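Local coordinates for monosaccharide ABC transporter substrate-binding protein, CUT2 family (Bradyrhizobium sp., PDB 4YHS) that probably binds a monosaccharide in the periplasm and delivers it to an ABC transporter of the CUT2 family, at residues P51-A55 against E83-V89; L74-Y78 against P345-P351; F164-A169 against A202-F207; M292-S298 against P325-D331. One frame throughout, in Å; residues are numbered along the deposited sequence.

Interaction 1. Residues P51-A55 against E83-V89; sequences PLEKA and ESKRLGV
Arg86 reaches from the last turn of helix 71-87 to the backbone of the 51-55 loop, its NH1 giving a nearly straight hydrogen bond (2.8 Å, 161°) to Leu52 O, which lies in the guanidinium plane. NH2 adds a weak bond to the same oxygen. Glu83 holds the guanidinium side-on, NE to OE1 and NH1 to OE2; both oxygens lie in the guanidinium plane but are met from well above the carboxylate plane. Pro51 CG packs 3.4 Å from Arg86 NH1. Glu83 OE1 also pairs with Arg304, so the charge network continues into helix 299-314. The packing is tight at the helix end, where a Schellman motif with Gly88 at positive phi closes the last turn. There Ala55 N bonds to Leu87 O (2.9 Å), and Ala55 CB presses on Val89 CG1 at 3.4 Å. The outer side is looser: the exposed Lys54 chain bends at chi2 (-67°) to run back over the turn, and its NZ reaches Arg86 O (3.0 Å) from above the carbonyl plane. Glu53 points away, its OE2 making a weak hydrogen bond to Tyr27 OH. Loop N-H and ammonium groups thus take up carbonyls at the helix C terminus, probably suiting its dipole.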
loop_
_atom_site.group_PDB
_atom_site.type_symbol
_atom_site.label_atom_id
_atom_site.label_comp_id
_atom_site.label_asym_id
_atom_site.label_seq_id
_atom_site.Cartn_x
_atom_site.Cartn_y
_atom_site.Cartn_z
ATOM N N PRO A 51 -14.677 12.115 -4.875
ATOM C CA PRO A 51 -15.538 11.869 -3.717
ATOM C C PRO A 51 -16.696 12.855 -3.655
ATOM O O PRO A 51 -16.792 13.801 -4.482
ATOM C CB PRO A 51 -14.578 12.068 -2.548
ATOM C CG PRO A 51 -13.712 13.195 -3.011
ATOM C CD PRO A 51 -13.534 12.973 -4.507
ATOM N N LEU A 52 -17.602 12.618 -2.706
ATOM C CA LEU A 52 -18.674 13.558 -2.414
ATOM C C LEU A 52 -18.121 14.839 -1.818
ATOM O O LEU A 52 -17.063 14.826 -1.180
ATOM C CB LEU A 52 -19.688 12.946 -1.445
ATOM C CG LEU A 52 -20.444 11.696 -1.895
ATOM C CD1 LEU A 52 -21.257 11.129 -0.733
ATOM C CD2 LEU A 52 -21.345 11.974 -3.100
ATOM N N GLU A 53 -18.839 15.947 -2.030
ATOM C CA GLU A 53 -18.502 17.203 -1.374
ATOM C C GLU A 53 -18.759 17.159 0.129
ATOM O O GLU A 53 -17.928 17.614 0.918
ATOM C CB GLU A 53 -19.288 18.367 -2.020
ATOM C CG GLU A 53 -18.697 18.796 -3.357
ATOM C CD GLU A 53 -17.226 19.186 -3.240
ATOM O OE1 GLU A 53 -16.948 20.256 -2.661
ATOM O OE2 GLU A 53 -16.348 18.413 -3.700
ATOM N N LYS A 54 -19.902 16.596 0.514
ATOM C CA LYS A 54 -20.307 16.494 1.914
ATOM C C LYS A 54 -21.226 15.302 2.120
ATOM O O LYS A 54 -21.936 14.902 1.193
ATOM C CB LYS A 54 -21.047 17.763 2.368
ATOM C CG LYS A 54 -20.158 18.895 2.886
ATOM C CD LYS A 54 -19.469 18.536 4.192
ATOM C CE LYS A 54 -18.681 19.704 4.748
ATOM N NZ LYS A 54 -18.095 19.372 6.077
ATOM N N ALA A 55 -21.236 14.753 3.333
ATOM C CA ALA A 55 -22.285 13.827 3.740
ATOM C C ALA A 55 -23.547 14.609 4.061
ATOM O O ALA A 55 -23.481 15.790 4.401
ATOM C CB ALA A 55 -21.852 13.018 4.943
ATOM N N GLU A 83 -10.623 12.402 5.919
ATOM C CA GLU A 83 -11.766 12.333 5.005
ATOM C C GLU A 83 -13.069 12.346 5.818
ATOM O O GLU A 83 -14.038 12.979 5.423
ATOM C CB GLU A 83 -11.681 11.110 4.094
ATOM C CG GLU A 83 -12.735 11.115 2.952
ATOM C CD GLU A 83 -12.440 12.168 1.898
ATOM O OE1 GLU A 83 -11.538 13.023 2.085
ATOM O OE2 GLU A 83 -13.110 12.133 0.866
ATOM N N SER A 84 -13.090 11.688 6.970
ATOM C CA SER A 84 -14.283 11.770 7.822
ATOM C C SER A 84 -14.572 13.225 8.251
ATOM O O SER A 84 -15.717 13.679 8.201
ATOM C CB SER A 84 -14.123 10.850 9.033
ATOM O OG SER A 84 -14.030 9.479 8.634
ATOM N N LYS A 85 -13.539 13.963 8.666
ATOM C CA LYS A 85 -13.688 15.382 8.971
ATOM C C LYS A 85 -14.202 16.186 7.765
ATOM O O LYS A 85 -15.120 16.997 7.909
ATOM C CB LYS A 85 -12.360 15.977 9.434
ATOM C CG LYS A 85 -12.272 16.277 10.923
ATOM C CD LYS A 85 -11.071 17.191 11.247
ATOM C CE LYS A 85 -9.745 16.523 10.862
ATOM N NZ LYS A 85 -8.526 17.316 11.234
ATOM N N ARG A 86 -13.629 15.954 6.584
ATOM C CA ARG A 86 -13.987 16.733 5.390
ATOM C C ARG A 86 -15.450 16.533 5.040
ATOM O O ARG A 86 -16.160 17.483 4.711
ATOM C CB ARG A 86 -13.127 16.316 4.196
ATOM C CG ARG A 86 -13.237 17.265 3.011
ATOM C CD ARG A 86 -12.428 16.774 1.824
ATOM N NE ARG A 86 -13.017 15.567 1.239
ATOM C CZ ARG A 86 -14.132 15.545 0.513
ATOM N NH1 ARG A 86 -14.584 14.398 0.034
ATOM N NH2 ARG A 86 -14.795 16.666 0.260
ATOM N N LEU A 87 -15.904 15.291 5.150
ATOM C CA LEU A 87 -17.287 14.929 4.753
ATOM C C LEU A 87 -18.295 15.251 5.832
ATOM O O LEU A 87 -19.500 15.335 5.562
ATOM C CB LEU A 87 -17.376 13.437 4.397
ATOM C CG LEU A 87 -16.742 13.037 3.055
ATOM C CD1 LEU A 87 -16.756 11.514 2.878
ATOM C CD2 LEU A 87 -17.428 13.735 1.902
ATOM N N GLY A 88 -17.819 15.470 7.052
ATOM C CA GLY A 88 -18.723 15.741 8.166
ATOM C C GLY A 88 -19.288 14.509 8.859
ATOM O O GLY A 88 -20.422 14.543 9.357
ATOM N N VAL A 89 -18.517 13.427 8.932
ATOM C CA VAL A 89 -19.049 12.195 9.519
ATOM C C VAL A 89 -18.222 11.853 10.751
ATOM O O VAL A 89 -17.178 12.453 10.974
ATOM C CB VAL A 89 -19.073 11.030 8.489
ATOM C CG1 VAL A 89 -20.051 11.362 7.357
ATOM C CG2 VAL A 89 -17.673 10.712 7.954
#

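Interaction 2. Residues L74-Y78 against P345-P351; sequences LGVDY and PPDGFKP
Chi1 values of 176° in Tyr78 and 174° in Phe349 set each CG anti to its backbone nitrogen and carry the rings out to meet in a T-shaped (edge-to-face) pair, Tyr78 presenting its edge to the face of Phe349. The planes stand at 86° and the centroids lie 5.2 Å apart. The contact lays a C-terminal loop, folded into a type II beta turn from Pro346 to Phe349, against helix 71-87 in this periplasmic-binding-protein fold. Pro346 covers one face of the Tyr78 ring in a CH-pi contact, its CD 3.7 Å from the centroid, so the tyrosine is lodged between a proline over its face and a phenylalanine at its edge. One turn earlier, Leu74 inserts between Pro345, Phe349 and Pro351: CG meets Pro345 CB, while CD1 touches Phe349 CD2 and Pro351 CD, the former at 3.6 Å. Gly75 lets the helix backbone come close to the Pro345 ring, with its CA 3.6 Å from Pro345 CD. Asp77 brings a carboxylate to these largely apolar side chains, and its OD2 accepts a hydrogen bond from Val352 N just beyond the loop. The same oxygen, Asp77 OD2, lies at the edge of the Phe349 ring, 3.4 Å from CE2.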
loop_
_atom_site.group_PDB
_atom_site.type_symbol
_atom_site.label_atom_id
_atom_site.label_comp_id
_atom_site.label_asym_id
_atom_site.label_seq_id
_atom_site.Cartn_x
_atom_site.Cartn_y
_atom_site.Cartn_z
ATOM N N LEU A 74 -0.361 4.380 10.113
ATOM C CA LEU A 74 -0.558 5.772 10.496
ATOM C C LEU A 74 -1.035 6.594 9.295
ATOM O O LEU A 74 -1.890 7.460 9.414
ATOM C CB LEU A 74 0.737 6.343 11.080
ATOM C CG LEU A 74 0.687 7.693 11.785
ATOM C CD1 LEU A 74 -0.200 7.615 13.028
ATOM C CD2 LEU A 74 2.122 8.140 12.158
ATOM N N GLY A 75 -0.472 6.336 8.124
ATOM C CA GLY A 75 -0.951 6.966 6.903
ATOM C C GLY A 75 -2.405 6.649 6.571
ATOM O O GLY A 75 -3.193 7.534 6.217
ATOM N N VAL A 76 -2.792 5.380 6.705
ATOM C CA VAL A 76 -4.180 5.032 6.479
ATOM C C VAL A 76 -5.081 5.759 7.506
ATOM O O VAL A 76 -6.150 6.268 7.142
ATOM C CB VAL A 76 -4.412 3.519 6.565
ATOM C CG1 VAL A 76 -5.814 3.205 6.156
ATOM C CG2 VAL A 76 -3.432 2.770 5.697
ATOM N N ASP A 77 -4.642 5.807 8.768
ATOM C CA ASP A 77 -5.369 6.510 9.839
ATOM C C ASP A 77 -5.612 7.975 9.452
ATOM O O ASP A 77 -6.707 8.511 9.605
ATOM C CB ASP A 77 -4.597 6.436 11.151
ATOM C CG ASP A 77 -5.278 7.191 12.271
ATOM O OD1 ASP A 77 -6.424 6.844 12.634
ATOM O OD2 ASP A 77 -4.657 8.107 12.800
ATOM N N TYR A 78 -4.552 8.628 9.008
ATOM C CA TYR A 78 -4.626 10.023 8.599
ATOM C C TYR A 78 -5.692 10.229 7.522
ATOM O O TYR A 78 -6.488 11.141 7.623
ATOM C CB TYR A 78 -3.247 10.485 8.100
ATOM C CG TYR A 78 -3.223 11.893 7.563
ATOM C CD1 TYR A 78 -3.140 12.993 8.427
ATOM C CD2 TYR A 78 -3.250 12.130 6.199
ATOM C CE1 TYR A 78 -3.121 14.281 7.933
ATOM C CE2 TYR A 78 -3.214 13.412 5.696
ATOM C CZ TYR A 78 -3.164 14.486 6.563
ATOM O OH TYR A 78 -3.122 15.784 6.077
ATOM N N PRO A 345 1.925 9.414 6.004
ATOM C CA PRO A 345 1.413 10.350 7.003
ATOM C C PRO A 345 2.317 11.566 7.122
ATOM O O PRO A 345 3.504 11.451 6.813
ATOM C CB PRO A 345 1.425 9.523 8.291
ATOM C CG PRO A 345 2.531 8.553 8.081
ATOM C CD PRO A 345 2.467 8.184 6.628
ATOM N N PRO A 346 1.788 12.716 7.571
ATOM C CA PRO A 346 2.673 13.849 7.843
ATOM C C PRO A 346 3.718 13.461 8.883
ATOM O O PRO A 346 3.395 12.628 9.739
ATOM C CB PRO A 346 1.712 14.920 8.402
ATOM C CG PRO A 346 0.345 14.499 7.835
ATOM C CD PRO A 346 0.380 13.025 7.874
ATOM N N ASP A 347 4.918 14.026 8.820
ATOM C CA ASP A 347 5.861 13.887 9.942
ATOM C C ASP A 347 5.237 14.355 11.242
ATOM O O ASP A 347 4.567 15.372 11.290
ATOM C CB ASP A 347 7.129 14.693 9.693
ATOM C CG ASP A 347 7.842 14.278 8.434
ATOM O OD1 ASP A 347 8.508 13.242 8.460
ATOM O OD2 ASP A 347 7.733 14.991 7.431
ATOM N N GLY A 348 5.444 13.590 12.311
ATOM C CA GLY A 348 5.035 14.044 13.626
ATOM C C GLY A 348 3.575 13.756 13.910
ATOM O O GLY A 348 3.137 13.916 15.027
ATOM N N PHE A 349 2.827 13.336 12.894
ATOM C CA PHE A 349 1.397 13.072 13.053
ATOM C C PHE A 349 1.189 12.001 14.111
ATOM O O PHE A 349 1.866 10.966 14.111
ATOM C CB PHE A 349 0.769 12.645 11.722
ATOM C CG PHE A 349 -0.688 12.221 11.827
ATOM C CD1 PHE A 349 -1.698 13.155 12.061
ATOM C CD2 PHE A 349 -1.038 10.893 11.712
ATOM C CE1 PHE A 349 -3.035 12.742 12.144
ATOM C CE2 PHE A 349 -2.383 10.495 11.790
ATOM C CZ PHE A 349 -3.350 11.427 12.006
ATOM N N LYS A 350 0.285 12.304 15.028
ATOM C CA LYS A 350 -0.124 11.392 16.076
ATOM C C LYS A 350 -1.456 10.735 15.690
ATOM O O LYS A 350 -2.354 11.403 15.182
ATOM C CB LYS A 350 -0.248 12.152 17.395
ATOM C CG LYS A 350 1.110 12.624 17.938
ATOM C CD LYS A 350 0.979 13.354 19.270
ATOM C CE LYS A 350 2.341 13.636 19.910
ATOM N NZ LYS A 350 2.238 14.394 21.209
ATOM N N PRO A 351 -1.581 9.421 15.937
ATOM C CA PRO A 351 -2.813 8.746 15.518
ATOM C C PRO A 351 -4.075 9.318 16.120
ATOM O O PRO A 351 -4.062 9.771 17.266
ATOM C CB PRO A 351 -2.605 7.304 15.981
ATOM C CG PRO A 351 -1.522 7.346 16.947
ATOM C CD PRO A 351 -0.648 8.496 16.600
#

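Interaction 3. Residues F164-A169 against A202-F207; sequences FYTMGA and AANKGF
Tyr165 lays its ring over Gly206, whose CA sits 3.6 Å from the ring centroid and 20° off the normal in a CH-pi contact. Two helices meet here at a close glycine- and alanine-lined crossing: the segment axes approach to 6.4 Å at -41°, running roughly in the same direction, near the start of helix 164-178 and midway along helix 198-211 in one lobe of the binding-protein fold. Gly168 and Gly206 make this closeness possible, for each exposes bare backbone to the other helix. CA-H...O contacts follow across the seam, including Tyr165 CA to Ala202 O at 3.3 Å and Gly168 CA to Ala203 O at 3.6 Å, and in the other direction Gly206 CA to Tyr165 O and Phe207 CA to Gly168 O. At the N-terminal end of both segments Ala202 CB packs on the CB atoms of Phe164 and Tyr165. Phe164 turns the rest of its side chain away; its ring meets Trp199, and the side chain comes within about 3 Å (nearest atoms) of a bound Bis-Tris molecule, consistent with a place in the ligand pocket. Phe207 leads away from the crossing to stack on Trp190, although Gly168 O lies at its ring edge. The Tyr165 side chain extends anti to its backbone nitrogen (chi1 178°), carrying the hydroxyl past Gly206 to a hydrogen bond with Asp209. A water also bridges this side of the crossing, donating to Tyr165 OH at 3.2 Å and to Gly206 O at 2.9 Å.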
loop_
_atom_site.group_PDB
_atom_site.type_symbol
_atom_site.label_atom_id
_atom_site.label_comp_id
_atom_site.label_asym_id
_atom_site.label_seq_id
_atom_site.Cartn_x
_atom_site.Cartn_y
_atom_site.Cartn_z
ATOM N N PHE A 164 -0.102 -6.023 -4.836
ATOM C CA PHE A 164 1.357 -6.033 -4.754
ATOM C C PHE A 164 1.957 -6.549 -6.068
ATOM O O PHE A 164 3.119 -6.302 -6.325
ATOM C CB PHE A 164 1.847 -6.854 -3.556
ATOM C CG PHE A 164 2.236 -5.995 -2.366
ATOM C CD1 PHE A 164 3.418 -5.289 -2.369
ATOM C CD2 PHE A 164 1.393 -5.896 -1.270
ATOM C CE1 PHE A 164 3.768 -4.487 -1.294
ATOM C CE2 PHE A 164 1.747 -5.109 -0.191
ATOM C CZ PHE A 164 2.925 -4.407 -0.204
ATOM N N TYR A 165 1.154 -7.217 -6.912
ATOM C CA TYR A 165 1.647 -7.568 -8.245
ATOM C C TYR A 165 2.001 -6.274 -8.978
ATOM O O TYR A 165 3.082 -6.124 -9.569
ATOM C CB TYR A 165 0.610 -8.354 -9.054
ATOM C CG TYR A 165 1.077 -8.678 -10.458
ATOM C CD1 TYR A 165 0.891 -7.785 -11.499
ATOM C CD2 TYR A 165 1.714 -9.876 -10.742
ATOM C CE1 TYR A 165 1.322 -8.069 -12.773
ATOM C CE2 TYR A 165 2.168 -10.154 -12.015
ATOM C CZ TYR A 165 1.950 -9.255 -13.024
ATOM O OH TYR A 165 2.373 -9.540 -14.289
ATOM N N THR A 166 1.084 -5.313 -8.901
ATOM C CA THR A 166 1.255 -4.028 -9.583
ATOM C C THR A 166 2.387 -3.204 -8.976
ATOM O O THR A 166 3.117 -2.515 -9.699
ATOM C CB THR A 166 -0.060 -3.192 -9.542
ATOM O OG1 THR A 166 -1.147 -4.018 -9.945
ATOM C CG2 THR A 166 0.035 -1.947 -10.454
HETATM N N MSE A 167 2.535 -3.226 -7.651
HETATM C CA MSE A 167 3.705 -2.597 -7.045
HETATM C C MSE A 167 5.029 -3.141 -7.593
HETATM O O MSE A 167 5.956 -2.363 -7.890
HETATM C CB MSE A 167 3.691 -2.767 -5.530
HETATM C CG MSE A 167 2.468 -2.175 -4.851
HETATM SE SE MSE A 167 2.539 -0.221 -4.822
HETATM C CE MSE A 167 3.594 -0.063 -3.167
ATOM N N GLY A 168 5.162 -4.471 -7.672
ATOM C CA GLY A 168 6.366 -5.054 -8.244
ATOM C C GLY A 168 6.539 -4.707 -9.723
ATOM O O GLY A 168 7.630 -4.374 -10.195
ATOM N N ALA A 169 5.441 -4.786 -10.469
ATOM C CA ALA A 169 5.449 -4.522 -11.896
ATOM C C ALA A 169 5.887 -3.097 -12.226
ATOM O O ALA A 169 6.689 -2.887 -13.123
ATOM C CB ALA A 169 4.080 -4.787 -12.484
ATOM N N ALA A 202 3.599 -12.130 -4.978
ATOM C CA ALA A 202 2.923 -11.281 -5.978
ATOM C C ALA A 202 3.852 -10.184 -6.517
ATOM O O ALA A 202 3.924 -9.961 -7.710
ATOM C CB ALA A 202 1.659 -10.647 -5.388
ATOM N N ALA A 203 4.558 -9.495 -5.644
ATOM C CA ALA A 203 5.518 -8.473 -6.065
ATOM C C ALA A 203 6.630 -9.098 -6.910
ATOM O O ALA A 203 7.056 -8.530 -7.911
ATOM C CB ALA A 203 6.096 -7.749 -4.840
ATOM N N ASN A 204 7.087 -10.291 -6.521
ATOM C CA ASN A 204 8.074 -11.000 -7.309
ATOM C C ASN A 204 7.618 -11.288 -8.744
ATOM O O ASN A 204 8.354 -10.997 -9.701
ATOM C CB ASN A 204 8.474 -12.315 -6.620
ATOM C CG ASN A 204 9.549 -13.060 -7.390
ATOM O OD1 ASN A 204 10.682 -12.584 -7.536
ATOM N ND2 ASN A 204 9.190 -14.221 -7.920
ATOM N N LYS A 205 6.424 -11.873 -8.898
ATOM C CA LYS A 205 5.891 -12.168 -10.214
ATOM C C LYS A 205 5.754 -10.907 -11.045
ATOM O O LYS A 205 6.148 -10.878 -12.206
ATOM C CB LYS A 205 4.524 -12.876 -10.116
ATOM C CG LYS A 205 4.584 -14.310 -9.611
ATOM C CD LYS A 205 3.222 -15.008 -9.759
ATOM C CE LYS A 205 3.254 -16.443 -9.233
ATOM N NZ LYS A 205 3.646 -16.525 -7.782
ATOM N N GLY A 206 5.204 -9.859 -10.448
ATOM C CA GLY A 206 5.072 -8.593 -11.147
ATOM C C GLY A 206 6.400 -8.015 -11.619
ATOM O O GLY A 206 6.530 -7.581 -12.767
ATOM N N PHE A 207 7.389 -8.006 -10.733
ATOM C CA PHE A 207 8.717 -7.487 -11.057
ATOM C C PHE A 207 9.352 -8.287 -12.204
ATOM O O PHE A 207 9.878 -7.718 -13.147
ATOM C CB PHE A 207 9.608 -7.524 -9.822
ATOM C CG PHE A 207 10.946 -6.903 -10.026
ATOM C CD1 PHE A 207 11.088 -5.530 -10.022
ATOM C CD2 PHE A 207 12.063 -7.696 -10.236
ATOM C CE1 PHE A 207 12.332 -4.930 -10.220
ATOM C CE2 PHE A 207 13.309 -7.118 -10.437
ATOM C CZ PHE A 207 13.444 -5.728 -10.432
HETATM O O HOH W 1 4.469 -7.206 -14.831
#

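Interaction 4. Residues M292-S298 against P325-D331; sequences MAAPADS and PKIFVVD
Pro295 and Val329 face each other as a non-hydrogen-bonded antiparallel pair, with CA atoms 4.0 Å apart and side chains on the same side of the sheet. Ala293 joins them there, its CB 3.8 Å from Val329 CG1, and Pro295 CB meets Ile327 CG2 at the same separation. Helix 164-178 packs over this face: Thr171 lies against Pro295, and Tyr174 against Ala293 and Val329. The opposite face carries Ala294, Ala296, Phe328 and Val330. Ala296 CB sits between two neighbours of the other strand, with Val330 CG2 at 4.1 Å and the Phe328 ring meeting it obliquely. Phe328 reaches this spot because chi1 of 58° tucks CG between its backbone nitrogen and carbonyl carbon, turning the ring along the sheet toward Ala296 and Ser298. The backbone between the faces is joined at Ala294, whose N and O pair with Val330 O and N, and again where Ala296 N donates to Phe328 O at 2.9 Å. Past these pairs the strands part, and Pro325 CB packs against Ser298 CB (3.6 Å). A water bridges the two segments here, donating to Ala296 O and Lys326 O and accepting from Ser298 OG (2.8 Å); Ser298 OG also bonds to Tyr29. Asp297 turns away to Tyr72, its side chain about 5 Å (nearest atoms) from the bound Bis-Tris. The chemistry thus sets small residues of strand 293-296 against larger apolar ones of 328-330, and leaves a water to take up two backbone carbonyls where the strands diverge.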
loop_
_atom_site.group_PDB
_atom_site.type_symbol
_atom_site.label_atom_id
_atom_site.label_comp_id
_atom_site.label_asym_id
_atom_site.label_seq_id
_atom_site.Cartn_x
_atom_site.Cartn_y
_atom_site.Cartn_z
HETATM N N MSE A 292 17.082 5.605 -5.238
HETATM C CA MSE A 292 16.664 6.135 -6.534
HETATM C C MSE A 292 15.154 6.268 -6.690
HETATM O O MSE A 292 14.653 7.286 -7.215
HETATM C CB MSE A 292 17.175 5.264 -7.678
HETATM C CG MSE A 292 16.637 5.715 -9.057
HETATM SE SE MSE A 292 17.537 4.630 -10.443
HETATM C CE MSE A 292 18.925 5.882 -10.834
ATOM N N ALA A 293 14.422 5.232 -6.301
ATOM C CA ALA A 293 12.984 5.186 -6.618
ATOM C C ALA A 293 12.226 4.135 -5.830
ATOM O O ALA A 293 12.806 3.132 -5.397
ATOM C CB ALA A 293 12.795 4.911 -8.113
ATOM N N ALA A 294 10.914 4.345 -5.703
ATOM C CA ALA A 294 9.992 3.357 -5.152
ATOM C C ALA A 294 8.566 3.736 -5.584
ATOM O O ALA A 294 8.271 4.906 -5.713
ATOM C CB ALA A 294 10.083 3.308 -3.611
ATOM N N PRO A 295 7.687 2.745 -5.773
ATOM C CA PRO A 295 6.279 3.050 -6.064
ATOM C C PRO A 295 5.533 3.503 -4.816
ATOM O O PRO A 295 5.888 3.104 -3.701
ATOM C CB PRO A 295 5.721 1.726 -6.545
ATOM C CG PRO A 295 6.502 0.706 -5.811
ATOM C CD PRO A 295 7.924 1.284 -5.719
ATOM N N ALA A 296 4.497 4.308 -5.015
ATOM C CA ALA A 296 3.623 4.679 -3.913
ATOM C C ALA A 296 2.238 4.144 -4.201
ATOM O O ALA A 296 1.744 4.302 -5.317
ATOM C CB ALA A 296 3.599 6.172 -3.734
ATOM N N ASP A 297 1.612 3.548 -3.198
ATOM C CA ASP A 297 0.213 3.069 -3.338
ATOM C C ASP A 297 -0.786 4.064 -2.779
ATOM O O ASP A 297 -1.998 3.804 -2.769
ATOM C CB ASP A 297 0.006 1.696 -2.683
ATOM C CG ASP A 297 -0.009 1.730 -1.156
ATOM O OD1 ASP A 297 0.466 2.699 -0.555
ATOM O OD2 ASP A 297 -0.455 0.733 -0.572
ATOM N N SER A 298 -0.285 5.229 -2.407
ATOM C CA SER A 298 -1.152 6.290 -1.880
ATOM C C SER A 298 -2.072 5.717 -0.786
ATOM O O SER A 298 -3.312 5.803 -0.874
ATOM C CB SER A 298 -2.002 6.923 -2.999
ATOM O OG SER A 298 -1.211 7.610 -3.941
ATOM N N PRO A 325 -5.927 3.530 -5.699
ATOM C CA PRO A 325 -5.149 4.588 -6.337
ATOM C C PRO A 325 -4.265 4.008 -7.450
ATOM O O PRO A 325 -3.824 2.871 -7.359
ATOM C CB PRO A 325 -4.291 5.130 -5.194
ATOM C CG PRO A 325 -5.054 4.815 -3.974
ATOM C CD PRO A 325 -5.703 3.504 -4.241
ATOM N N LYS A 326 -4.053 4.782 -8.496
ATOM C CA LYS A 326 -3.138 4.382 -9.556
ATOM C C LYS A 326 -1.726 4.452 -9.039
ATOM O O LYS A 326 -1.249 5.488 -8.577
ATOM C CB LYS A 326 -3.310 5.272 -10.780
ATOM C CG LYS A 326 -2.407 4.948 -11.933
ATOM C CD LYS A 326 -2.980 3.808 -12.730
ATOM C CE LYS A 326 -2.101 3.416 -13.928
ATOM N NZ LYS A 326 -2.587 2.138 -14.525
ATOM N N ILE A 327 -1.029 3.337 -9.131
ATOM C CA ILE A 327 0.317 3.277 -8.593
ATOM C C ILE A 327 1.275 3.978 -9.556
ATOM O O ILE A 327 1.171 3.816 -10.771
ATOM C CB ILE A 327 0.731 1.824 -8.360
ATOM C CG1 ILE A 327 -0.090 1.232 -7.225
ATOM C CG2 ILE A 327 2.239 1.730 -8.051
ATOM C CD1 ILE A 327 -0.145 -0.291 -7.257
ATOM N N PHE A 328 2.200 4.764 -8.990
ATOM C CA PHE A 328 3.196 5.500 -9.756
ATOM C C PHE A 328 4.508 5.460 -9.006
ATOM O O PHE A 328 4.539 5.311 -7.774
ATOM C CB PHE A 328 2.778 6.963 -10.005
ATOM C CG PHE A 328 2.517 7.761 -8.745
ATOM C CD1 PHE A 328 1.254 7.760 -8.158
ATOM C CD2 PHE A 328 3.504 8.552 -8.183
ATOM C CE1 PHE A 328 0.982 8.507 -7.009
ATOM C CE2 PHE A 328 3.248 9.289 -7.024
ATOM C CZ PHE A 328 1.987 9.268 -6.444
ATOM N N VAL A 329 5.596 5.598 -9.766
ATOM C CA VAL A 329 6.917 5.471 -9.186
ATOM C C VAL A 329 7.392 6.875 -8.800
ATOM O O VAL A 329 7.369 7.785 -9.616
ATOM C CB VAL A 329 7.901 4.806 -10.154
ATOM C CG1 VAL A 329 9.303 4.856 -9.613
ATOM C CG2 VAL A 329 7.470 3.349 -10.433
ATOM N N VAL A 330 7.832 7.006 -7.553
ATOM C CA VAL A 330 8.408 8.230 -7.053
ATOM C C VAL A 330 9.942 8.229 -7.146
ATOM O O VAL A 330 10.598 7.271 -6.681
ATOM C CB VAL A 330 7.979 8.431 -5.597
ATOM C CG1 VAL A 330 8.626 9.668 -5.004
ATOM C CG2 VAL A 330 6.456 8.534 -5.531
ATOM N N ASP A 331 10.497 9.323 -7.675
ATOM C CA ASP A 331 11.950 9.481 -7.785
ATOM C C ASP A 331 12.308 10.948 -7.634
ATOM O O ASP A 331 11.450 11.752 -7.305
ATOM C CB ASP A 331 12.488 8.932 -9.112
ATOM C CG ASP A 331 11.963 9.642 -10.336
ATOM O OD1 ASP A 331 11.367 10.744 -10.254
ATOM O OD2 ASP A 331 12.194 9.072 -11.428
HETATM O O HOH W 2 -0.790 5.522 -5.735
#

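In the fold
From the N terminus, the loop after strand 43-49 first meets the end of helix 71-87, so interaction 1 closes a short loop through strand 60-65. Interaction 2 starts on the same helix but waits for residues 345-351 near the C terminus; its segments alternate with those of interaction 1, and the two cross. Within its long span lie interaction 3, joining helices 164-178 and 198-211, and then interaction 4, which closes around helix 299-314 and pairs strand 293-296 with 322-331. These two follow in series yet touch in space, Met167 and Thr166 packing on Ile327. Interactions 2 and 3 lie on opposite sides of the chain's centre.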